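Local coordinates for protein poly A polymerase (Aquifex aeolicus, PDB 4WBY) that adds the terminal adenosine to the 3' CC end of tRNA, using ATP and magnesium, to complete the CCA terminus, at residues I19-V30 with V46-L57; R1-I9 with L131-D139. All coordinates share one frame; numbering follows the deposited sequence.

Interaction 1 (I19-V30 with V46-L57); sequences IAKEMGLRAYIV and VDFVVEGNAIEL
Tyr28 and Val49 form a hydrogen-bonded antiparallel pair, flanked by the non-hydrogen-bonded pairs Ala27-Val50 and Ile29-Phe48, with the axes of strands 26-30 and 46-51 4.5 Å apart and their directions 145° apart. Val30 N continues the bonding, donating to Asp47 O at 3.0 Å.

On the face carrying Arg26, Tyr28, Val49 and Glu51, the phenol is the polar centre. Tyr28 OH gives its proton to Glu51 OE1 at 2.8 Å, the oxygen lying at the ring edge; the carboxylate plane stands 88° from the ring plane, and the hydroxyl meets OE1 from above the carboxylate plane. The same hydroxyl accepts Arg26 NE at 2.9 Å, nearly within the guanidinium plane. A bend at chi3 (67°) turns NE along the strand toward the Tyr28 hydroxyl, and the far end of the guanidinium continues to a salt bridge with Glu132. These two bonds fix the rotation of the hydroxyl. Further along, Val30 packs on Val49 in one of its two conformers, a detail that is therefore doubtful.

On the other face Ile29 runs beside Phe48, its CG1 3.5 Å from Phe48 CE2. Leu25 CD2 lies against Gly52 CA (3.9 Å), where a beta carbon would collide with it. The helical ends meet through Leu57, whose CD1 touches Ala20 CB while Met23 SD lies by its backbone.

A water links Val30 O to Asp47 OD2; Asp47 is an inferred magnesium ligand of this nucleotidyltransferase head domain. Strand 85-91 flanks 45-51 on its other edge, where Phe89 stacks on Phe48; strand 126-128 borders 26-30, and helix 7-22 packs through Val16 against Ala27, Phe48 and Leu57.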
loop_
_atom_site.group_PDB
_atom_site.type_symbol
_atom_site.label_atom_id
_atom_site.label_comp_id
_atom_site.label_asym_id
_atom_site.label_seq_id
_atom_site.Cartn_x
_atom_site.Cartn_y
_atom_site.Cartn_z
ATOM N N ILE A 19 -24.994 15.859 17.612
ATOM C CA ILE A 19 -24.402 15.590 18.913
ATOM C C ILE A 19 -23.371 16.664 19.252
ATOM O O ILE A 19 -23.308 17.128 20.389
ATOM C CB ILE A 19 -23.746 14.190 18.953
ATOM C CG1 ILE A 19 -24.814 13.105 18.780
ATOM C CG2 ILE A 19 -23.009 13.967 20.263
ATOM C CD1 ILE A 19 -24.238 11.725 18.579
ATOM N N ALA A 20 -22.573 17.072 18.266
ATOM C CA ALA A 20 -21.597 18.134 18.500
ATOM C C ALA A 20 -22.281 19.395 19.030
ATOM O O ALA A 20 -21.831 19.985 20.021
ATOM C CB ALA A 20 -20.814 18.442 17.223
ATOM N N LYS A 21 -23.375 19.799 18.390
ATOM C CA LYS A 21 -24.108 20.975 18.849
ATOM C C LYS A 21 -24.616 20.794 20.278
ATOM O O LYS A 21 -24.523 21.718 21.091
ATOM C CB LYS A 21 -25.287 21.299 17.932
ATOM C CG LYS A 21 -26.002 22.594 18.334
ATOM C CD LYS A 21 -25.096 23.793 18.083
ATOM C CE LYS A 21 -25.664 25.076 18.644
ATOM N NZ LYS A 21 -25.605 25.098 20.123
ATOM N N GLU A 22 -25.148 19.609 20.587
ATOM C CA GLU A 22 -25.651 19.338 21.937
ATOM C C GLU A 22 -24.550 19.507 22.985
ATOM O O GLU A 22 -24.814 19.924 24.118
ATOM C CB GLU A 22 -26.234 17.925 22.030
ATOM C CG GLU A 22 -27.464 17.673 21.170
ATOM C CD GLU A 22 -27.884 16.210 21.173
ATOM O OE1 GLU A 22 -27.601 15.508 22.165
ATOM O OE2 GLU A 22 -28.491 15.760 20.177
ATOM N N MET A 23 -23.318 19.193 22.591
ATOM C CA MET A 23 -22.163 19.282 23.480
ATOM C C MET A 23 -21.431 20.620 23.415
ATOM O O MET A 23 -20.442 20.829 24.124
ATOM C CB MET A 23 -21.180 18.165 23.157
ATOM C CG MET A 23 -21.775 16.802 23.327
ATOM S SD MET A 23 -20.594 15.527 22.918
ATOM C CE MET A 23 -21.481 14.113 23.563
ATOM N N GLY A 24 -21.901 21.513 22.553
ATOM C CA GLY A 24 -21.252 22.799 22.366
ATOM C C GLY A 24 -19.932 22.707 21.616
ATOM O O GLY A 24 -19.050 23.551 21.793
ATOM N N LEU A 25 -19.800 21.684 20.773
ATOM C CA LEU A 25 -18.573 21.451 20.012
ATOM C C LEU A 25 -18.811 21.592 18.520
ATOM O O LEU A 25 -19.943 21.768 18.084
ATOM C CB LEU A 25 -18.024 20.058 20.307
ATOM C CG LEU A 25 -17.945 19.718 21.793
ATOM C CD1 LEU A 25 -17.407 18.312 21.991
ATOM C CD2 LEU A 25 -17.087 20.744 22.525
ATOM N N ARG A 26 -17.739 21.500 17.738
ATOM C CA ARG A 26 -17.849 21.426 16.282
ATOM C C ARG A 26 -17.107 20.209 15.771
ATOM O O ARG A 26 -16.108 19.794 16.361
ATOM C CB ARG A 26 -17.307 22.691 15.611
ATOM C CG ARG A 26 -18.113 23.927 15.967
ATOM C CD ARG A 26 -17.625 25.170 15.236
ATOM N NE ARG A 26 -17.857 25.091 13.797
ATOM C CZ ARG A 26 -19.026 25.316 13.210
ATOM N NH1 ARG A 26 -20.093 25.624 13.937
ATOM N NH2 ARG A 26 -19.130 25.234 11.893
ATOM N N ALA A 27 -17.598 19.639 14.676
ATOM C CA ALA A 27 -17.011 18.432 14.112
ATOM C C ALA A 27 -16.918 18.515 12.598
ATOM O O ALA A 27 -17.746 19.168 11.941
ATOM C CB ALA A 27 -17.821 17.199 14.519
ATOM N N TYR A 28 -15.932 17.811 12.052
ATOM C CA TYR A 28 -15.587 17.880 10.636
ATOM C C TYR A 28 -15.089 16.535 10.140
ATOM O O TYR A 28 -14.369 15.846 10.846
ATOM C CB TYR A 28 -14.489 18.928 10.388
ATOM C CG TYR A 28 -14.728 20.252 11.062
ATOM C CD1 TYR A 28 -15.326 21.308 10.378
ATOM C CD2 TYR A 28 -14.369 20.447 12.390
ATOM C CE1 TYR A 28 -15.555 22.522 11.006
ATOM C CE2 TYR A 28 -14.584 21.644 13.017
ATOM C CZ TYR A 28 -15.164 22.683 12.326
ATOM O OH TYR A 28 -15.366 23.872 12.983
ATOM N N ILE A 29 -15.457 16.165 8.921
ATOM C CA ILE A 29 -14.788 15.056 8.243
ATOM C C ILE A 29 -13.474 15.616 7.710
ATOM O O ILE A 29 -13.458 16.730 7.195
ATOM C CB ILE A 29 -15.642 14.482 7.104
ATOM C CG1 ILE A 29 -16.955 13.942 7.656
ATOM C CG2 ILE A 29 -14.889 13.385 6.361
ATOM C CD1 ILE A 29 -17.996 13.669 6.588
ATOM N N VAL A 30 -12.367 14.886 7.859
ATOM C CA VAL A 30 -11.053 15.458 7.527
ATOM C C VAL A 30 -10.125 14.533 6.743
ATOM O O VAL A 30 -10.204 13.311 6.855
ATOM C CB VAL A 30 -10.264 15.878 8.784
ATOM C CG1 VAL A 30 -11.034 16.904 9.603
ATOM C CG2 VAL A 30 -9.910 14.655 9.616
ATOM N N VAL A 46 -14.253 6.591 7.798
ATOM C CA VAL A 46 -14.442 8.025 7.913
ATOM C C VAL A 46 -13.742 8.570 9.146
ATOM O O VAL A 46 -13.939 8.061 10.257
ATOM C CB VAL A 46 -15.942 8.385 7.974
ATOM C CG1 VAL A 46 -16.155 9.899 7.901
ATOM C CG2 VAL A 46 -16.702 7.689 6.855
ATOM N N ASP A 47 -12.929 9.606 8.934
ATOM C CA ASP A 47 -12.183 10.258 10.005
ATOM C C ASP A 47 -12.790 11.613 10.326
ATOM O O ASP A 47 -13.023 12.424 9.424
ATOM C CB ASP A 47 -10.713 10.431 9.618
ATOM C CG ASP A 47 -10.032 9.118 9.306
ATOM O OD1 ASP A 47 -10.434 8.082 9.880
ATOM O OD2 ASP A 47 -9.086 9.128 8.482
ATOM N N PHE A 48 -13.066 11.839 11.605
ATOM C CA PHE A 48 -13.579 13.120 12.082
ATOM C C PHE A 48 -12.581 13.820 12.974
ATOM O O PHE A 48 -11.877 13.171 13.752
ATOM C CB PHE A 48 -14.870 12.950 12.890
ATOM C CG PHE A 48 -16.051 12.491 12.099
ATOM C CD1 PHE A 48 -16.306 11.140 11.926
ATOM C CD2 PHE A 48 -16.953 13.413 11.579
ATOM C CE1 PHE A 48 -17.420 10.708 11.217
ATOM C CE2 PHE A 48 -18.070 12.983 10.873
ATOM C CZ PHE A 48 -18.305 11.629 10.699
ATOM N N VAL A 49 -12.558 15.148 12.900
ATOM C CA VAL A 49 -11.855 15.956 13.883
ATOM C C VAL A 49 -12.893 16.760 14.643
ATOM O O VAL A 49 -13.845 17.298 14.057
ATOM C CB VAL A 49 -10.791 16.879 13.243
ATOM C CG1 VAL A 49 -10.357 17.995 14.203
ATOM C CG2 VAL A 49 -9.588 16.062 12.830
ATOM N N VAL A 50 -12.723 16.810 15.958
ATOM C CA VAL A 50 -13.633 17.528 16.830
ATOM C C VAL A 50 -12.887 18.670 17.488
ATOM O O VAL A 50 -11.797 18.474 18.018
ATOM C CB VAL A 50 -14.228 16.596 17.907
ATOM C CG1 VAL A 50 -15.207 17.351 18.833
ATOM C CG2 VAL A 50 -14.902 15.390 17.246
ATOM N N GLU A 51 -13.458 19.866 17.436
ATOM C CA GLU A 51 -12.938 20.965 18.228
ATOM C C GLU A 51 -13.558 20.814 19.603
ATOM O O GLU A 51 -14.661 21.297 19.851
ATOM C CB GLU A 51 -13.262 22.320 17.592
ATOM C CG GLU A 51 -12.430 22.610 16.333
ATOM C CD GLU A 51 -12.891 23.845 15.567
ATOM O OE1 GLU A 51 -14.105 24.093 15.484
ATOM O OE2 GLU A 51 -12.031 24.577 15.040
ATOM N N GLY A 52 -12.849 20.107 20.480
ATOM C CA GLY A 52 -13.380 19.717 21.770
ATOM C C GLY A 52 -13.132 18.241 22.025
ATOM O O GLY A 52 -12.328 17.613 21.340
ATOM N N ASN A 53 -13.826 17.685 23.012
ATOM C CA ASN A 53 -13.556 16.322 23.451
ATOM C C ASN A 53 -14.117 15.256 22.506
ATOM O O ASN A 53 -15.277 14.846 22.625
ATOM C CB ASN A 53 -14.106 16.121 24.865
ATOM C CG ASN A 53 -13.554 14.877 25.530
ATOM O OD1 ASN A 53 -13.298 13.872 24.870
ATOM N ND2 ASN A 53 -13.364 14.939 26.844
ATOM N N ALA A 54 -13.276 14.803 21.581
ATOM C CA ALA A 54 -13.666 13.804 20.585
ATOM C C ALA A 54 -14.082 12.479 21.207
ATOM O O ALA A 54 -14.979 11.804 20.710
ATOM C CB ALA A 54 -12.532 13.573 19.614
ATOM N N ILE A 55 -13.419 12.095 22.285
ATOM C CA ILE A 55 -13.741 10.830 22.931
ATOM C C ILE A 55 -15.159 10.853 23.496
ATOM O O ILE A 55 -15.909 9.889 23.342
ATOM C CB ILE A 55 -12.723 10.499 24.029
ATOM C CG1 ILE A 55 -11.358 10.247 23.381
ATOM C CG2 ILE A 55 -13.166 9.281 24.841
ATOM C CD1 ILE A 55 -10.225 9.981 24.360
ATOM N N GLU A 56 -15.555 11.958 24.117
ATOM C CA GLU A 56 -16.897 12.004 24.676
ATOM C C GLU A 56 -17.955 12.048 23.571
ATOM O O GLU A 56 -19.028 11.467 23.720
ATOM C CB GLU A 56 -17.044 13.181 25.640
ATOM C CG GLU A 56 -16.306 12.964 26.967
ATOM C CD GLU A 56 -16.670 11.647 27.669
ATOM O OE1 GLU A 56 -17.875 11.338 27.801
ATOM O OE2 GLU A 56 -15.744 10.921 28.096
ATOM N N LEU A 57 -17.652 12.698 22.450
ATOM C CA LEU A 57 -18.590 12.692 21.333
ATOM C C LEU A 57 -18.749 11.260 20.798
ATOM O O LEU A 57 -19.868 10.784 20.575
ATOM C CB LEU A 57 -18.127 13.643 20.220
ATOM C CG LEU A 57 -19.141 13.931 19.107
ATOM C CD1 LEU A 57 -18.811 15.252 18.458
ATOM C CD2 LEU A 57 -19.174 12.845 18.044
HETATM O O HOH W 1 -8.772 11.013 6.591
#

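Interaction 2 (R1-I9 with L131-D139); sequences RKIKVPENI and LEDYGTLID. With SO4 (sulfate ion), chain F; SO4 (sulfate ion), chain C.
Lys2 and Thr136 sit at a single backbone bridge, with Leu137 N donating to Arg1 O at 2.8 Å and Ile3 N to Gly135 O at 2.9 Å. The lysine can be followed outward: CB lies over Gly135 O (3.7 Å), CG passes Thr136 CA and OG1, CD nears Tyr134 O, and CE comes to 3.5 Å from Thr136 OG1. Its extended chain brings NZ to a water that also donates to Tyr134 O.

Thr136 OG1, anti to its carbonyl carbon (chi1 -62°), turns back to donate to Asp133 O at 2.7 Å. Thr136 N reaches that oxygen from the same face, closing a type II turn. A valine here has no hydroxyl for Asp133 O, and would probably leave that oxygen held by the backbone N-H alone and the turn freer to move. Gly135 adopts phi and psi values that a side chain would not tolerate, and a beta carbon would also strike Ile3 O.

Val5 CG2 meets Tyr134 OH at 3.5 Å; that hydroxyl bonds to Glu10, and Arg14 makes a cation-pi contact with the ring. The amino-terminal run thus lies along the turn before strand 137-138, beside strand 126-128, with helix 7-22 touching Tyr134 and helix 32-38 touching Leu137.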
loop_
_atom_site.group_PDB
_atom_site.type_symbol
_atom_site.label_atom_id
_atom_site.label_comp_id
_atom_site.label_asym_id
_atom_site.label_seq_id
_atom_site.Cartn_x
_atom_site.Cartn_y
_atom_site.Cartn_z
ATOM N N ARG A 1 -17.557 26.782 -0.881
ATOM C CA ARG A 1 -18.146 25.724 -1.694
ATOM C C ARG A 1 -18.738 24.642 -0.808
ATOM O O ARG A 1 -18.260 24.415 0.306
ATOM C CB ARG A 1 -17.099 25.104 -2.634
ATOM C CG ARG A 1 -16.365 26.094 -3.512
ATOM C CD ARG A 1 -15.452 25.377 -4.491
ATOM N NE ARG A 1 -14.614 26.330 -5.212
ATOM C CZ ARG A 1 -15.043 27.062 -6.234
ATOM N NH1 ARG A 1 -16.294 26.921 -6.660
ATOM N NH2 ARG A 1 -14.224 27.926 -6.832
ATOM N N LYS A 2 -19.777 23.978 -1.304
ATOM C CA LYS A 2 -20.360 22.846 -0.591
ATOM C C LYS A 2 -20.359 21.580 -1.436
ATOM O O LYS A 2 -20.460 21.623 -2.660
ATOM C CB LYS A 2 -21.793 23.157 -0.150
ATOM C CG LYS A 2 -21.879 24.229 0.922
ATOM C CD LYS A 2 -23.300 24.397 1.421
ATOM C CE LYS A 2 -23.359 25.344 2.605
ATOM N NZ LYS A 2 -24.762 25.647 2.990
ATOM N N ILE A 3 -20.260 20.439 -0.775
ATOM C CA ILE A 3 -20.535 19.190 -1.468
ATOM C C ILE A 3 -21.666 18.456 -0.781
ATOM O O ILE A 3 -21.986 18.736 0.369
ATOM C CB ILE A 3 -19.306 18.267 -1.546
ATOM C CG1 ILE A 3 -18.351 18.523 -0.384
ATOM C CG2 ILE A 3 -18.593 18.429 -2.871
ATOM C CD1 ILE A 3 -18.857 17.993 0.912
ATOM N N LYS A 4 -22.274 17.516 -1.491
ATOM C CA LYS A 4 -23.174 16.585 -0.837
ATOM C C LYS A 4 -22.330 15.488 -0.209
ATOM O O LYS A 4 -21.370 14.992 -0.801
ATOM C CB LYS A 4 -24.196 16.003 -1.818
ATOM C CG LYS A 4 -25.093 17.046 -2.465
ATOM C CD LYS A 4 -25.923 17.796 -1.436
ATOM C CE LYS A 4 -26.727 18.910 -2.090
ATOM N NZ LYS A 4 -27.548 18.409 -3.226
ATOM N N VAL A 5 -22.684 15.134 1.014
ATOM C CA VAL A 5 -22.024 14.045 1.706
ATOM C C VAL A 5 -22.475 12.734 1.047
ATOM O O VAL A 5 -23.653 12.581 0.722
ATOM C CB VAL A 5 -22.362 14.086 3.214
ATOM C CG1 VAL A 5 -21.768 12.908 3.948
ATOM C CG2 VAL A 5 -21.885 15.406 3.821
ATOM N N PRO A 6 -21.540 11.796 0.814
ATOM C CA PRO A 6 -21.947 10.521 0.213
ATOM C C PRO A 6 -23.095 9.860 0.961
ATOM O O PRO A 6 -23.157 9.941 2.190
ATOM C CB PRO A 6 -20.678 9.675 0.308
ATOM C CG PRO A 6 -19.578 10.687 0.201
ATOM C CD PRO A 6 -20.077 11.888 0.964
ATOM N N GLU A 7 -23.997 9.228 0.215
ATOM C CA GLU A 7 -25.206 8.671 0.805
ATOM C C GLU A 7 -24.906 7.667 1.913
ATOM O O GLU A 7 -25.666 7.573 2.871
ATOM C CB GLU A 7 -26.075 8.016 -0.276
ATOM C CG GLU A 7 -26.848 9.018 -1.117
ATOM C CD GLU A 7 -27.903 8.368 -1.999
ATOM O OE1 GLU A 7 -28.254 8.967 -3.035
ATOM O OE2 GLU A 7 -28.386 7.268 -1.654
ATOM N N ASN A 8 -23.806 6.921 1.804
ATOM C CA ASN A 8 -23.543 5.905 2.821
ATOM C C ASN A 8 -23.023 6.487 4.139
ATOM O O ASN A 8 -23.015 5.799 5.151
ATOM C CB ASN A 8 -22.570 4.842 2.293
ATOM C CG ASN A 8 -21.174 5.376 2.090
ATOM O OD1 ASN A 8 -20.992 6.464 1.552
ATOM N ND2 ASN A 8 -20.170 4.604 2.514
ATOM N N ILE A 9 -22.620 7.759 4.123
ATOM C CA ILE A 9 -22.076 8.449 5.296
ATOM C C ILE A 9 -23.052 9.498 5.849
ATOM O O ILE A 9 -22.925 9.935 6.984
ATOM C CB ILE A 9 -20.735 9.147 4.929
ATOM C CG1 ILE A 9 -19.716 8.117 4.445
ATOM C CG2 ILE A 9 -20.140 9.940 6.092
ATOM C CD1 ILE A 9 -18.470 8.766 3.945
ATOM N N LEU A 131 -24.292 22.106 12.074
ATOM C CA LEU A 131 -25.675 22.396 11.728
ATOM C C LEU A 131 -25.829 23.579 10.788
ATOM O O LEU A 131 -26.701 23.569 9.929
ATOM C CB LEU A 131 -26.510 22.658 12.987
ATOM C CG LEU A 131 -26.670 21.486 13.957
ATOM C CD1 LEU A 131 -27.562 21.894 15.119
ATOM C CD2 LEU A 131 -27.242 20.254 13.255
ATOM N N GLU A 132 -24.986 24.596 10.938
ATOM C CA GLU A 132 -25.257 25.850 10.234
ATOM C C GLU A 132 -24.588 25.936 8.864
ATOM O O GLU A 132 -24.939 26.800 8.059
ATOM C CB GLU A 132 -24.840 27.044 11.093
ATOM C CG GLU A 132 -23.417 27.512 10.893
ATOM C CD GLU A 132 -22.397 26.642 11.596
ATOM O OE1 GLU A 132 -22.798 25.731 12.359
ATOM O OE2 GLU A 132 -21.185 26.875 11.378
ATOM N N ASP A 133 -23.640 25.043 8.588
ATOM C CA ASP A 133 -22.919 25.087 7.312
ATOM C C ASP A 133 -22.626 23.677 6.802
ATOM O O ASP A 133 -21.574 23.408 6.237
ATOM C CB ASP A 133 -21.616 25.886 7.446
ATOM C CG ASP A 133 -20.586 25.186 8.313
ATOM O OD1 ASP A 133 -20.973 24.321 9.128
ATOM O OD2 ASP A 133 -19.381 25.489 8.159
ATOM N N TYR A 134 -23.587 22.790 6.986
ATOM C CA TYR A 134 -23.409 21.382 6.659
ATOM C C TYR A 134 -22.981 21.163 5.215
ATOM O O TYR A 134 -23.608 21.682 4.281
ATOM C CB TYR A 134 -24.702 20.629 6.931
ATOM C CG TYR A 134 -24.597 19.140 6.743
ATOM C CD1 TYR A 134 -24.929 18.551 5.531
ATOM C CD2 TYR A 134 -24.164 18.318 7.781
ATOM C CE1 TYR A 134 -24.846 17.179 5.357
ATOM C CE2 TYR A 134 -24.081 16.952 7.624
ATOM C CZ TYR A 134 -24.427 16.386 6.412
ATOM O OH TYR A 134 -24.354 15.027 6.259
ATOM N N GLY A 135 -21.912 20.386 5.038
ATOM C CA GLY A 135 -21.397 20.056 3.721
ATOM C C GLY A 135 -20.395 21.058 3.159
ATOM O O GLY A 135 -19.884 20.857 2.064
ATOM N N THR A 136 -20.093 22.124 3.900
ATOM C CA THR A 136 -19.112 23.107 3.436
ATOM C C THR A 136 -17.720 22.489 3.328
ATOM O O THR A 136 -17.233 21.861 4.270
ATOM C CB THR A 136 -19.053 24.328 4.367
ATOM O OG1 THR A 136 -20.330 24.970 4.375
ATOM C CG2 THR A 136 -18.003 25.315 3.908
ATOM N N LEU A 137 -17.086 22.677 2.171
ATOM C CA LEU A 137 -15.709 22.252 1.974
ATOM C C LEU A 137 -14.793 23.323 2.536
ATOM O O LEU A 137 -14.794 24.463 2.071
ATOM C CB LEU A 137 -15.409 22.003 0.497
ATOM C CG LEU A 137 -13.982 21.558 0.161
ATOM C CD1 LEU A 137 -13.669 20.188 0.738
ATOM C CD2 LEU A 137 -13.814 21.546 -1.346
ATOM N N ILE A 138 -14.042 22.952 3.563
ATOM C CA ILE A 138 -13.108 23.852 4.220
ATOM C C ILE A 138 -11.735 23.593 3.631
ATOM O O ILE A 138 -11.155 22.524 3.810
ATOM C CB ILE A 138 -13.112 23.646 5.740
ATOM C CG1 ILE A 138 -14.519 23.923 6.290
ATOM C CG2 ILE A 138 -12.076 24.536 6.411
ATOM C CD1 ILE A 138 -14.732 23.412 7.676
ATOM N N ASP A 139 -11.237 24.577 2.901
ATOM C CA ASP A 139 -10.016 24.431 2.128
ATOM C C ASP A 139 -9.181 25.687 2.306
ATOM O O ASP A 139 -9.349 26.667 1.572
ATOM C CB ASP A 139 -10.356 24.180 0.658
ATOM C CG ASP A 139 -9.141 24.037 -0.215
ATOM O OD1 ASP A 139 -8.019 23.857 0.309
ATOM O OD2 ASP A 139 -9.332 24.107 -1.441
HETATM S S SO4 F . -22.941 8.995 -3.265
HETATM O O1 SO4 F . -21.702 9.765 -3.111
HETATM O O2 SO4 F . -23.311 8.949 -4.681
HETATM O O3 SO4 F . -22.721 7.635 -2.769
HETATM O O4 SO4 F . -24.018 9.625 -2.515
HETATM S S SO4 C . -10.999 27.544 -4.883
HETATM O O1 SO4 C . -9.744 26.960 -5.354
HETATM O O2 SO4 C . -11.542 28.424 -5.913
HETATM O O3 SO4 C . -10.727 28.304 -3.665
HETATM O O4 SO4 C . -11.951 26.466 -4.597
HETATM O O HOH W 2 -15.857 26.848 1.252
HETATM O O HOH W 3 -25.639 23.300 3.922
HETATM O O HOH W 4 -24.479 20.540 1.745
#

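In the fold
Interactions 1 and 2 belong to one mixed sheet of the head domain, their centres about 15 Å apart, and helix 7-22 contributes residues to each. The chain segments of interaction 1 both lie between the two segments that interaction 2 brings together. They touch directly: Arg26 NH2 forms a salt bridge with Glu132 OE2 at 2.7 Å, Tyr28 CD1 packs on Ile138 CD1 at 3.5 Å, and Val46 CG2 meets Ile9 CD1 at 3.6 Å. Both border the ATP site. In interaction 1 the side chain of Val49 lies about 4 Å from that of Arg118; in interaction 2 that of Leu137 is about 4 Å from that of Val34, both ATP-binding residues.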